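Local coordinates for protein Alpha/beta hydrolase (Xanthomonas campestris pv. campestris, PDB 2QJW) that is a putative hydrolase of the alpha/beta superfamily, probably cleaving its still unidentified substrate with a serine nucleophile, at residues G5-F13 against R59-A70; T97-P105 against V120-D130. All blocks are in the same frame, centred on the assembly; numbering follows the deposited sequence.

Overall arrangement
Both contacts involve one parallel six-stranded sheet and illustrate two kinds of joint found in an alpha/beta hydrolase. Contact 1 lays helix 56-71 against strand 6-10, a helix-on-sheet joint; contact 2 pairs strands 99-103 and 122-127, a strand-to-strand joint. Strand 76-81 lies between strands 6-10 and 99-103 in the sheet; the contacts are about 16 Å apart between centres and about 6 Å between nearest atoms, without touching. Along the chain, both segments of contact 1 precede those of contact 2. The loops after strands 6-10 and 122-127 both run toward the presumed active site, where Ser82, His156 and Asp130 have the geometry of a catalytic triad.

Contact 1: residues G5-F13 against R59-A70; sequences GHCILAHGF and RLQRLLEIARAA
Ile8 of strand 6-10 and Arg59 of helix 56-71 bury the most surface here, one packing on the helix through carbon, the other returning to the strand's loop through hydrogen bonds. The segments run nearly antiparallel, at 171°, with axes 9.8 Å apart, as where a helix of an alpha/beta fold lies along its sheet. Ile8 sends its two ends to different turns of the helix. Its CG1 branch, anti to the carbonyl carbon (chi1 -56°), carries CD1 onto the backbone of Ala67, 3.5 Å from CA, with Ile66 CG2 and Ala70 CB beside it. CG2 instead meets Leu63 CD1 at 3.4 Å, tighter than usual for two carbons, the two side chains running past one another head to tail. Nearer the start of the strand, His6 CD2 rests 3.7 Å from Ala70 CB, while the ring nitrogens bond to Thr35 and Glu37.

Beyond the strand, the extended chain of Arg59 brings its guanidinium end-on to His11 O. NH1, nearly in line with the C=O bond, and NH2, from above the carbonyl plane, both donate to this oxygen at 3.0 Å; NE forms a salt bridge with Asp45. The His11 ring stands 78° from the guanidinium plane, its ND1 donating to Gly12 O at 2.7 Å. Two donors on one carbonyl and an acid at NE imply a guanidinium restrained in rotation, its charge probably balanced where strand gives way to loop.

Contact 2: residues T97-P105 against V120-D130; sequences TRALFLMVP and VPISIVHAWHD
Neighbouring parallel strands of the alpha/beta hydrolase sheet meet here, and the second leads to Asp130, the probable acid of a Ser-His-Asp triad. Strands 99-103 and 122-127 run 4.7 Å apart, only 6° from parallel. Five backbone hydrogen bonds join them, from Leu100 N to Pro121 O through to Val104 N to Val125 O, the last nearly straight at 170°.

On one face Leu100 and Ile122 stand next to each other with the same heading, Leu100 CD2 being 4.0 Å from Ile122 CG1. Leu102 CD1 reaches obliquely toward Ile122 CG2, and just past the strand Pro105 CD comes to 3.8 Å from Ile124 CG2. Helix 83-92 lies against Leu100, Leu102 and Pro105, while helix 135-145 packs on Ile124. Across the sheet, under helix 162-174, Phe101 has CG anti to its own N (chi1 -176°); the ring thus leans toward the second strand, bringing CZ to 3.7 Å from Val125 CG2, with Ser123 OG near CE1.

At the strand ends Val104 takes up an unusual, left-handed backbone conformation and touches both His126 and Asp130. Its CA lies in the plane of the His126 ring, at an edge and 3.3 Å from ND1; its CG1 is 3.6 Å from Asp130 OD2. NE2 of His126 bonds to Ile133 O, but ND1 is buried without a polar partner. Asp130 OD2 accepts from His156 ND1, and its OD1 is held by Leu132 N and Ile133 N. The carboxylate thus has carbon on one flank and backbone amides at its second oxygen, a setting consistent with a triad acid that orients His156.

Contact 1: residues G5-F13 against R59-A70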
loop_
_atom_site.group_PDB
_atom_site.type_symbol
_atom_site.label_atom_id
_atom_site.label_comp_id
_atom_site.label_asym_id
_atom_site.label_seq_id
_atom_site.Cartn_x
_atom_site.Cartn_y
_atom_site.Cartn_z
ATOM N N GLY A 5 8.349 -2.606 -22.645
ATOM C CA GLY A 5 8.661 -3.913 -22.046
ATOM C C GLY A 5 7.511 -4.849 -21.990
ATOM O O GLY A 5 6.442 -4.527 -22.471
ATOM N N HIS A 6 7.787 -5.993 -21.360
ATOM C CA HIS A 6 6.890 -7.135 -21.313
ATOM C C HIS A 6 6.644 -7.611 -19.885
ATOM O O HIS A 6 7.584 -7.714 -19.102
ATOM C CB HIS A 6 7.573 -8.263 -22.035
ATOM C CG HIS A 6 6.734 -9.472 -22.272
ATOM N ND1 HIS A 6 5.609 -9.446 -23.066
ATOM C CD2 HIS A 6 6.878 -10.756 -21.843
ATOM C CE1 HIS A 6 5.120 -10.668 -23.137
ATOM N NE2 HIS A 6 5.870 -11.478 -22.405
ATOM N N CYS A 7 5.381 -7.910 -19.588
ATOM C CA CYS A 7 4.987 -8.459 -18.270
ATOM C C CYS A 7 4.622 -9.934 -18.384
ATOM O O CYS A 7 3.894 -10.321 -19.292
ATOM C CB CYS A 7 3.788 -7.726 -17.726
ATOM S SG CYS A 7 4.046 -6.010 -17.371
ATOM N N ILE A 8 5.216 -10.755 -17.520
ATOM C CA ILE A 8 4.857 -12.184 -17.440
ATOM C C ILE A 8 4.111 -12.350 -16.146
ATOM O O ILE A 8 4.637 -12.034 -15.101
ATOM C CB ILE A 8 6.052 -13.101 -17.532
ATOM C CG1 ILE A 8 6.867 -12.851 -18.807
ATOM C CG2 ILE A 8 5.523 -14.579 -17.436
ATOM C CD1 ILE A 8 8.201 -13.453 -18.909
ATOM N N LEU A 9 2.843 -12.773 -16.212
ATOM C CA LEU A 9 1.899 -12.813 -15.084
ATOM C C LEU A 9 1.611 -14.269 -14.753
ATOM O O LEU A 9 1.022 -14.969 -15.587
ATOM C CB LEU A 9 0.616 -12.110 -15.489
ATOM C CG LEU A 9 0.877 -10.756 -16.166
ATOM C CD1 LEU A 9 -0.407 -10.269 -16.748
ATOM C CD2 LEU A 9 1.530 -9.748 -15.188
ATOM N N ALA A 10 2.041 -14.758 -13.580
ATOM C CA ALA A 10 1.954 -16.184 -13.221
ATOM C C ALA A 10 0.857 -16.490 -12.228
ATOM O O ALA A 10 0.882 -16.012 -11.093
ATOM C CB ALA A 10 3.276 -16.596 -12.628
ATOM N N HIS A 11 -0.084 -17.286 -12.686
ATOM C CA HIS A 11 -1.213 -17.701 -11.867
ATOM C C HIS A 11 -0.848 -18.613 -10.713
ATOM O O HIS A 11 0.190 -19.249 -10.713
ATOM C CB HIS A 11 -2.290 -18.327 -12.763
ATOM C CG HIS A 11 -1.996 -19.727 -13.256
ATOM N ND1 HIS A 11 -2.022 -20.857 -12.441
ATOM C CD2 HIS A 11 -1.634 -20.160 -14.480
ATOM C CE1 HIS A 11 -1.714 -21.920 -13.175
ATOM N NE2 HIS A 11 -1.458 -21.524 -14.408
ATOM N N GLY A 12 -1.724 -18.642 -9.691
ATOM C CA GLY A 12 -1.512 -19.460 -8.518
ATOM C C GLY A 12 -1.844 -20.932 -8.732
ATOM O O GLY A 12 -2.335 -21.341 -9.792
ATOM N N PHE A 13 -1.641 -21.691 -7.668
ATOM C CA PHE A 13 -1.849 -23.123 -7.683
ATOM C C PHE A 13 -3.306 -23.464 -7.954
ATOM O O PHE A 13 -4.226 -22.880 -7.374
ATOM C CB PHE A 13 -1.392 -23.732 -6.351
ATOM C CG PHE A 13 -1.586 -25.219 -6.263
ATOM C CD1 PHE A 13 -0.792 -26.069 -7.002
ATOM C CD2 PHE A 13 -2.539 -25.762 -5.429
ATOM C CE1 PHE A 13 -0.939 -27.443 -6.888
ATOM C CE2 PHE A 13 -2.695 -27.140 -5.322
ATOM C CZ PHE A 13 -1.904 -27.977 -6.070
ATOM N N ARG A 59 7.530 -25.695 -12.784
ATOM C CA ARG A 59 6.998 -24.339 -12.858
ATOM C C ARG A 59 8.095 -23.341 -12.938
ATOM O O ARG A 59 8.082 -22.440 -13.765
ATOM C CB ARG A 59 6.150 -24.004 -11.634
ATOM C CG ARG A 59 4.719 -23.961 -11.857
ATOM C CD ARG A 59 4.015 -23.529 -10.555
ATOM N NE ARG A 59 2.611 -23.340 -10.654
ATOM C CZ ARG A 59 1.963 -22.181 -10.665
ATOM N NH1 ARG A 59 2.608 -21.023 -10.683
ATOM N NH2 ARG A 59 0.657 -22.220 -10.707
ATOM N N LEU A 60 9.103 -23.495 -12.081
ATOM C CA LEU A 60 10.242 -22.624 -12.094
ATOM C C LEU A 60 10.961 -22.660 -13.449
ATOM O O LEU A 60 11.359 -21.620 -13.980
ATOM C CB LEU A 60 11.281 -22.990 -10.994
ATOM C CG LEU A 60 10.783 -22.747 -9.571
ATOM C CD1 LEU A 60 11.539 -23.634 -8.508
ATOM C CD2 LEU A 60 10.886 -21.313 -9.219
ATOM N N GLN A 61 11.181 -23.865 -13.968
ATOM C CA GLN A 61 11.901 -24.004 -15.254
ATOM C C GLN A 61 11.096 -23.421 -16.392
ATOM O O GLN A 61 11.674 -22.724 -17.235
ATOM C CB GLN A 61 12.224 -25.471 -15.532
ATOM C CG GLN A 61 12.947 -25.690 -16.870
ATOM C CD GLN A 61 14.359 -25.132 -16.878
ATOM O OE1 GLN A 61 15.007 -25.048 -15.824
ATOM N NE2 GLN A 61 14.853 -24.765 -18.061
ATOM N N ARG A 62 9.788 -23.628 -16.396
ATOM C CA ARG A 62 8.978 -23.112 -17.491
ATOM C C ARG A 62 9.001 -21.574 -17.474
ATOM O O ARG A 62 9.165 -20.924 -18.528
ATOM C CB ARG A 62 7.587 -23.633 -17.405
ATOM C CG ARG A 62 6.653 -23.127 -18.484
ATOM C CD ARG A 62 5.333 -23.780 -18.498
ATOM N NE ARG A 62 5.463 -25.210 -18.791
ATOM C CZ ARG A 62 4.470 -26.068 -18.586
ATOM N NH1 ARG A 62 3.284 -25.650 -18.177
ATOM N NH2 ARG A 62 4.649 -27.360 -18.822
ATOM N N LEU A 63 8.763 -20.972 -16.308
ATOM C CA LEU A 63 8.826 -19.519 -16.214
ATOM C C LEU A 63 10.198 -18.974 -16.557
ATOM O O LEU A 63 10.284 -17.953 -17.206
ATOM C CB LEU A 63 8.384 -19.044 -14.833
ATOM C CG LEU A 63 8.330 -17.548 -14.650
ATOM C CD1 LEU A 63 7.489 -16.833 -15.733
ATOM C CD2 LEU A 63 7.792 -17.194 -13.266
ATOM N N LEU A 64 11.292 -19.635 -16.107
ATOM C CA LEU A 64 12.632 -19.196 -16.409
ATOM C C LEU A 64 12.828 -19.104 -17.941
ATOM O O LEU A 64 13.347 -18.112 -18.452
ATOM C CB LEU A 64 13.637 -20.188 -15.807
ATOM C CG LEU A 64 15.125 -19.986 -16.106
ATOM C CD1 LEU A 64 15.534 -18.623 -15.615
ATOM C CD2 LEU A 64 15.937 -21.119 -15.442
ATOM N N GLU A 65 12.353 -20.123 -18.641
ATOM C CA GLU A 65 12.534 -20.174 -20.087
ATOM C C GLU A 65 11.783 -19.048 -20.772
ATOM O O GLU A 65 12.304 -18.386 -21.682
ATOM C CB GLU A 65 12.093 -21.546 -20.594
ATOM C CG GLU A 65 13.161 -22.606 -20.243
ATOM C CD GLU A 65 12.818 -24.037 -20.694
ATOM O OE1 GLU A 65 11.809 -24.244 -21.394
ATOM O OE2 GLU A 65 13.596 -24.944 -20.347
ATOM N N ILE A 66 10.551 -18.806 -20.328
ATOM C CA ILE A 66 9.749 -17.749 -20.861
ATOM C C ILE A 66 10.322 -16.354 -20.570
ATOM O O ILE A 66 10.343 -15.430 -21.426
ATOM C CB ILE A 66 8.280 -17.875 -20.331
ATOM C CG1 ILE A 66 7.620 -19.151 -20.896
ATOM C CG2 ILE A 66 7.442 -16.707 -20.709
ATOM C CD1 ILE A 66 6.232 -19.508 -20.256
ATOM N N ALA A 67 10.816 -16.167 -19.342
ATOM C CA ALA A 67 11.404 -14.869 -19.005
ATOM C C ALA A 67 12.680 -14.604 -19.747
ATOM O O ALA A 67 12.902 -13.479 -20.217
ATOM C CB ALA A 67 11.638 -14.843 -17.477
ATOM N N ARG A 68 13.533 -15.618 -19.834
ATOM C CA ARG A 68 14.798 -15.487 -20.552
ATOM C C ARG A 68 14.528 -15.056 -21.977
ATOM O O ARG A 68 15.143 -14.080 -22.452
ATOM C CB ARG A 68 15.534 -16.845 -20.449
ATOM C CG ARG A 68 16.808 -17.052 -21.202
ATOM C CD ARG A 68 17.888 -16.188 -20.747
ATOM N NE ARG A 68 18.336 -16.404 -19.361
ATOM C CZ ARG A 68 19.251 -15.631 -18.780
ATOM N NH1 ARG A 68 19.793 -14.602 -19.453
ATOM N NH2 ARG A 68 19.602 -15.858 -17.524
ATOM N N ALA A 69 13.590 -15.727 -22.650
ATOM C CA ALA A 69 13.238 -15.359 -24.010
ATOM C C ALA A 69 12.822 -13.896 -24.115
ATOM O O ALA A 69 13.177 -13.160 -25.050
ATOM C CB ALA A 69 12.091 -16.285 -24.539
ATOM N N ALA A 70 12.017 -13.465 -23.155
ATOM C CA ALA A 70 11.538 -12.132 -23.138
ATOM C C ALA A 70 12.661 -11.105 -22.927
ATOM O O ALA A 70 12.641 -10.034 -23.512
ATOM C CB ALA A 70 10.401 -11.943 -22.039
#

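Contact 2: residues T97-P105 against V120-D130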
loop_
_atom_site.group_PDB
_atom_site.type_symbol
_atom_site.label_atom_id
_atom_site.label_comp_id
_atom_site.label_asym_id
_atom_site.label_seq_id
_atom_site.Cartn_x
_atom_site.Cartn_y
_atom_site.Cartn_z
ATOM N N THR A 97 15.697 -8.879 -14.309
ATOM C CA THR A 97 14.299 -8.544 -14.110
ATOM C C THR A 97 14.208 -7.089 -13.747
ATOM O O THR A 97 14.954 -6.617 -12.917
ATOM C CB THR A 97 13.755 -9.460 -13.000
ATOM O OG1 THR A 97 13.945 -10.823 -13.383
ATOM C CG2 THR A 97 12.260 -9.189 -12.728
ATOM N N ARG A 98 13.301 -6.368 -14.409
ATOM C CA ARG A 98 13.135 -4.957 -14.224
ATOM C C ARG A 98 12.511 -4.604 -12.867
ATOM O O ARG A 98 12.859 -3.638 -12.226
ATOM C CB ARG A 98 12.288 -4.336 -15.364
ATOM C CG ARG A 98 12.124 -2.863 -15.275
ATOM C CD ARG A 98 13.420 -2.090 -15.343
ATOM N NE ARG A 98 13.296 -0.687 -15.049
ATOM C CZ ARG A 98 13.389 -0.110 -13.877
ATOM N NH1 ARG A 98 13.549 -0.793 -12.756
ATOM N NH2 ARG A 98 13.274 1.203 -13.793
ATOM N N ALA A 99 11.521 -5.415 -12.503
ATOM C CA ALA A 99 10.714 -5.195 -11.268
ATOM C C ALA A 99 9.857 -6.417 -11.038
ATOM O O ALA A 99 9.669 -7.235 -11.934
ATOM C CB ALA A 99 9.810 -3.968 -11.396
ATOM N N LEU A 100 9.347 -6.506 -9.810
ATOM C CA LEU A 100 8.615 -7.670 -9.342
ATOM C C LEU A 100 7.349 -7.268 -8.598
ATOM O O LEU A 100 7.427 -6.490 -7.635
ATOM C CB LEU A 100 9.530 -8.430 -8.406
ATOM C CG LEU A 100 9.156 -9.799 -7.881
ATOM C CD1 LEU A 100 8.907 -10.840 -9.060
ATOM C CD2 LEU A 100 10.235 -10.282 -6.889
ATOM N N PHE A 101 6.200 -7.834 -8.996
ATOM C CA PHE A 101 4.917 -7.556 -8.371
ATOM C C PHE A 101 4.366 -8.855 -7.796
ATOM O O PHE A 101 4.109 -9.812 -8.543
ATOM C CB PHE A 101 3.896 -6.935 -9.319
ATOM C CG PHE A 101 2.630 -6.575 -8.646
ATOM C CD1 PHE A 101 2.584 -5.501 -7.823
ATOM C CD2 PHE A 101 1.505 -7.324 -8.828
ATOM C CE1 PHE A 101 1.382 -5.141 -7.206
ATOM C CE2 PHE A 101 0.317 -6.990 -8.187
ATOM C CZ PHE A 101 0.251 -5.904 -7.367
ATOM N N LEU A 102 4.207 -8.890 -6.485
ATOM C CA LEU A 102 3.827 -10.141 -5.818
ATOM C C LEU A 102 2.563 -9.995 -5.044
ATOM O O LEU A 102 2.476 -9.224 -4.119
ATOM C CB LEU A 102 4.915 -10.533 -4.856
ATOM C CG LEU A 102 6.368 -10.572 -5.327
ATOM C CD1 LEU A 102 7.398 -10.970 -4.228
ATOM C CD2 LEU A 102 6.495 -11.548 -6.503
HETATM N N MSE A 103 1.538 -10.755 -5.419
HETATM C CA MSE A 103 0.283 -10.870 -4.646
HETATM C C MSE A 103 0.399 -12.118 -3.752
HETATM O O MSE A 103 0.782 -13.181 -4.226
HETATM C CB MSE A 103 -0.938 -10.938 -5.509
HETATM C CG MSE A 103 -1.093 -9.716 -6.438
HETATM SE SE MSE A 103 -2.592 -9.750 -7.585
HETATM C CE MSE A 103 -1.910 -11.066 -8.733
ATOM N N VAL A 104 0.078 -11.941 -2.469
ATOM C CA VAL A 104 0.052 -13.034 -1.437
ATOM C C VAL A 104 1.197 -14.041 -1.651
ATOM O O VAL A 104 0.967 -15.225 -1.843
ATOM C CB VAL A 104 -1.366 -13.698 -1.294
ATOM C CG1 VAL A 104 -2.316 -12.685 -0.637
ATOM C CG2 VAL A 104 -1.920 -14.167 -2.594
ATOM N N PRO A 105 2.456 -13.570 -1.599
ATOM C CA PRO A 105 3.598 -14.468 -1.795
ATOM C C PRO A 105 3.842 -15.390 -0.602
ATOM O O PRO A 105 3.895 -14.900 0.500
ATOM C CB PRO A 105 4.772 -13.479 -1.966
ATOM C CG PRO A 105 4.434 -12.342 -1.176
ATOM C CD PRO A 105 2.920 -12.194 -1.322
ATOM N N VAL A 120 15.806 -5.665 -6.995
ATOM C CA VAL A 120 15.129 -4.777 -7.894
ATOM C C VAL A 120 13.835 -4.253 -7.225
ATOM O O VAL A 120 13.488 -4.719 -6.145
ATOM C CB VAL A 120 14.815 -5.504 -9.198
ATOM C CG1 VAL A 120 16.148 -6.036 -9.815
ATOM C CG2 VAL A 120 13.821 -6.662 -9.036
ATOM N N PRO A 121 13.149 -3.282 -7.832
ATOM C CA PRO A 121 11.878 -2.826 -7.198
ATOM C C PRO A 121 10.897 -3.988 -6.998
ATOM O O PRO A 121 10.680 -4.782 -7.923
ATOM C CB PRO A 121 11.365 -1.833 -8.161
ATOM C CG PRO A 121 12.623 -1.326 -8.894
ATOM C CD PRO A 121 13.496 -2.491 -9.027
ATOM N N ILE A 122 10.408 -4.116 -5.775
ATOM C CA ILE A 122 9.421 -5.141 -5.397
ATOM C C ILE A 122 8.230 -4.439 -4.789
ATOM O O ILE A 122 8.415 -3.581 -3.910
ATOM C CB ILE A 122 9.986 -6.150 -4.399
ATOM C CG1 ILE A 122 11.239 -6.846 -5.003
ATOM C CG2 ILE A 122 8.930 -7.152 -3.952
ATOM C CD1 ILE A 122 12.049 -7.644 -3.972
ATOM N N SER A 123 7.039 -4.782 -5.276
ATOM C CA SER A 123 5.782 -4.292 -4.729
ATOM C C SER A 123 4.928 -5.505 -4.408
ATOM O O SER A 123 4.775 -6.365 -5.252
ATOM C CB SER A 123 5.105 -3.355 -5.687
ATOM O OG SER A 123 3.872 -2.904 -5.211
ATOM N N ILE A 124 4.377 -5.537 -3.193
ATOM C CA ILE A 124 3.654 -6.679 -2.667
ATOM C C ILE A 124 2.279 -6.213 -2.251
ATOM O O ILE A 124 2.134 -5.147 -1.640
ATOM C CB ILE A 124 4.395 -7.306 -1.436
ATOM C CG1 ILE A 124 5.850 -7.668 -1.764
ATOM C CG2 ILE A 124 3.615 -8.505 -0.870
ATOM C CD1 ILE A 124 6.672 -7.868 -0.499
ATOM N N VAL A 125 1.285 -7.029 -2.553
ATOM C CA VAL A 125 -0.085 -6.884 -2.004
ATOM C C VAL A 125 -0.354 -8.137 -1.183
ATOM O O VAL A 125 -0.328 -9.213 -1.734
ATOM C CB VAL A 125 -1.197 -6.651 -3.034
ATOM C CG1 VAL A 125 -2.566 -6.500 -2.363
ATOM C CG2 VAL A 125 -0.838 -5.408 -3.836
ATOM N N HIS A 126 -0.578 -7.968 0.141
ATOM C CA HIS A 126 -0.928 -9.117 0.977
ATOM C C HIS A 126 -2.154 -8.847 1.788
ATOM O O HIS A 126 -2.580 -7.726 2.013
ATOM C CB HIS A 126 0.230 -9.447 1.885
ATOM C CG HIS A 126 0.179 -10.819 2.425
ATOM N ND1 HIS A 126 0.305 -11.909 1.612
ATOM C CD2 HIS A 126 0.027 -11.278 3.688
ATOM C CE1 HIS A 126 0.192 -13.002 2.363
ATOM N NE2 HIS A 126 0.006 -12.632 3.616
ATOM N N ALA A 127 -2.791 -9.956 2.165
ATOM C CA ALA A 127 -4.048 -9.952 2.957
ATOM C C ALA A 127 -3.768 -10.009 4.448
ATOM O O ALA A 127 -3.099 -10.949 4.903
ATOM C CB ALA A 127 -4.872 -11.151 2.528
ATOM N N TRP A 128 -4.321 -9.071 5.216
ATOM C CA TRP A 128 -4.206 -9.122 6.645
ATOM C C TRP A 128 -4.664 -10.486 7.182
ATOM O O TRP A 128 -4.053 -10.937 8.185
ATOM C CB TRP A 128 -5.106 -8.062 7.294
ATOM C CG TRP A 128 -4.560 -6.692 7.382
ATOM C CD1 TRP A 128 -5.122 -5.575 6.893
ATOM C CD2 TRP A 128 -3.359 -6.279 8.038
ATOM N NE1 TRP A 128 -4.343 -4.482 7.169
ATOM C CE2 TRP A 128 -3.269 -4.878 7.901
ATOM C CE3 TRP A 128 -2.363 -6.946 8.783
ATOM C CZ2 TRP A 128 -2.254 -4.167 8.423
ATOM C CZ3 TRP A 128 -1.341 -6.193 9.325
ATOM C CH2 TRP A 128 -1.297 -4.827 9.137
ATOM N N HIS A 129 -5.717 -11.051 6.617
ATOM C CA HIS A 129 -6.354 -12.268 7.138
ATOM C C HIS A 129 -6.016 -13.504 6.356
ATOM O O HIS A 129 -6.767 -14.479 6.408
ATOM C CB HIS A 129 -7.845 -12.093 7.176
ATOM C CG HIS A 129 -8.248 -10.831 7.818
ATOM N ND1 HIS A 129 -7.977 -10.577 9.140
ATOM C CD2 HIS A 129 -8.878 -9.732 7.330
ATOM C CE1 HIS A 129 -8.429 -9.370 9.445
ATOM N NE2 HIS A 129 -9.002 -8.853 8.372
ATOM N N ASP A 130 -4.869 -13.522 5.694
ATOM C CA ASP A 130 -4.472 -14.669 4.944
ATOM C C ASP A 130 -4.360 -15.846 5.936
ATOM O O ASP A 130 -3.638 -15.758 6.930
ATOM C CB ASP A 130 -3.129 -14.417 4.280
ATOM C CG ASP A 130 -2.796 -15.397 3.224
ATOM O OD1 ASP A 130 -2.934 -16.625 3.431
ATOM O OD2 ASP A 130 -2.420 -14.958 2.108
#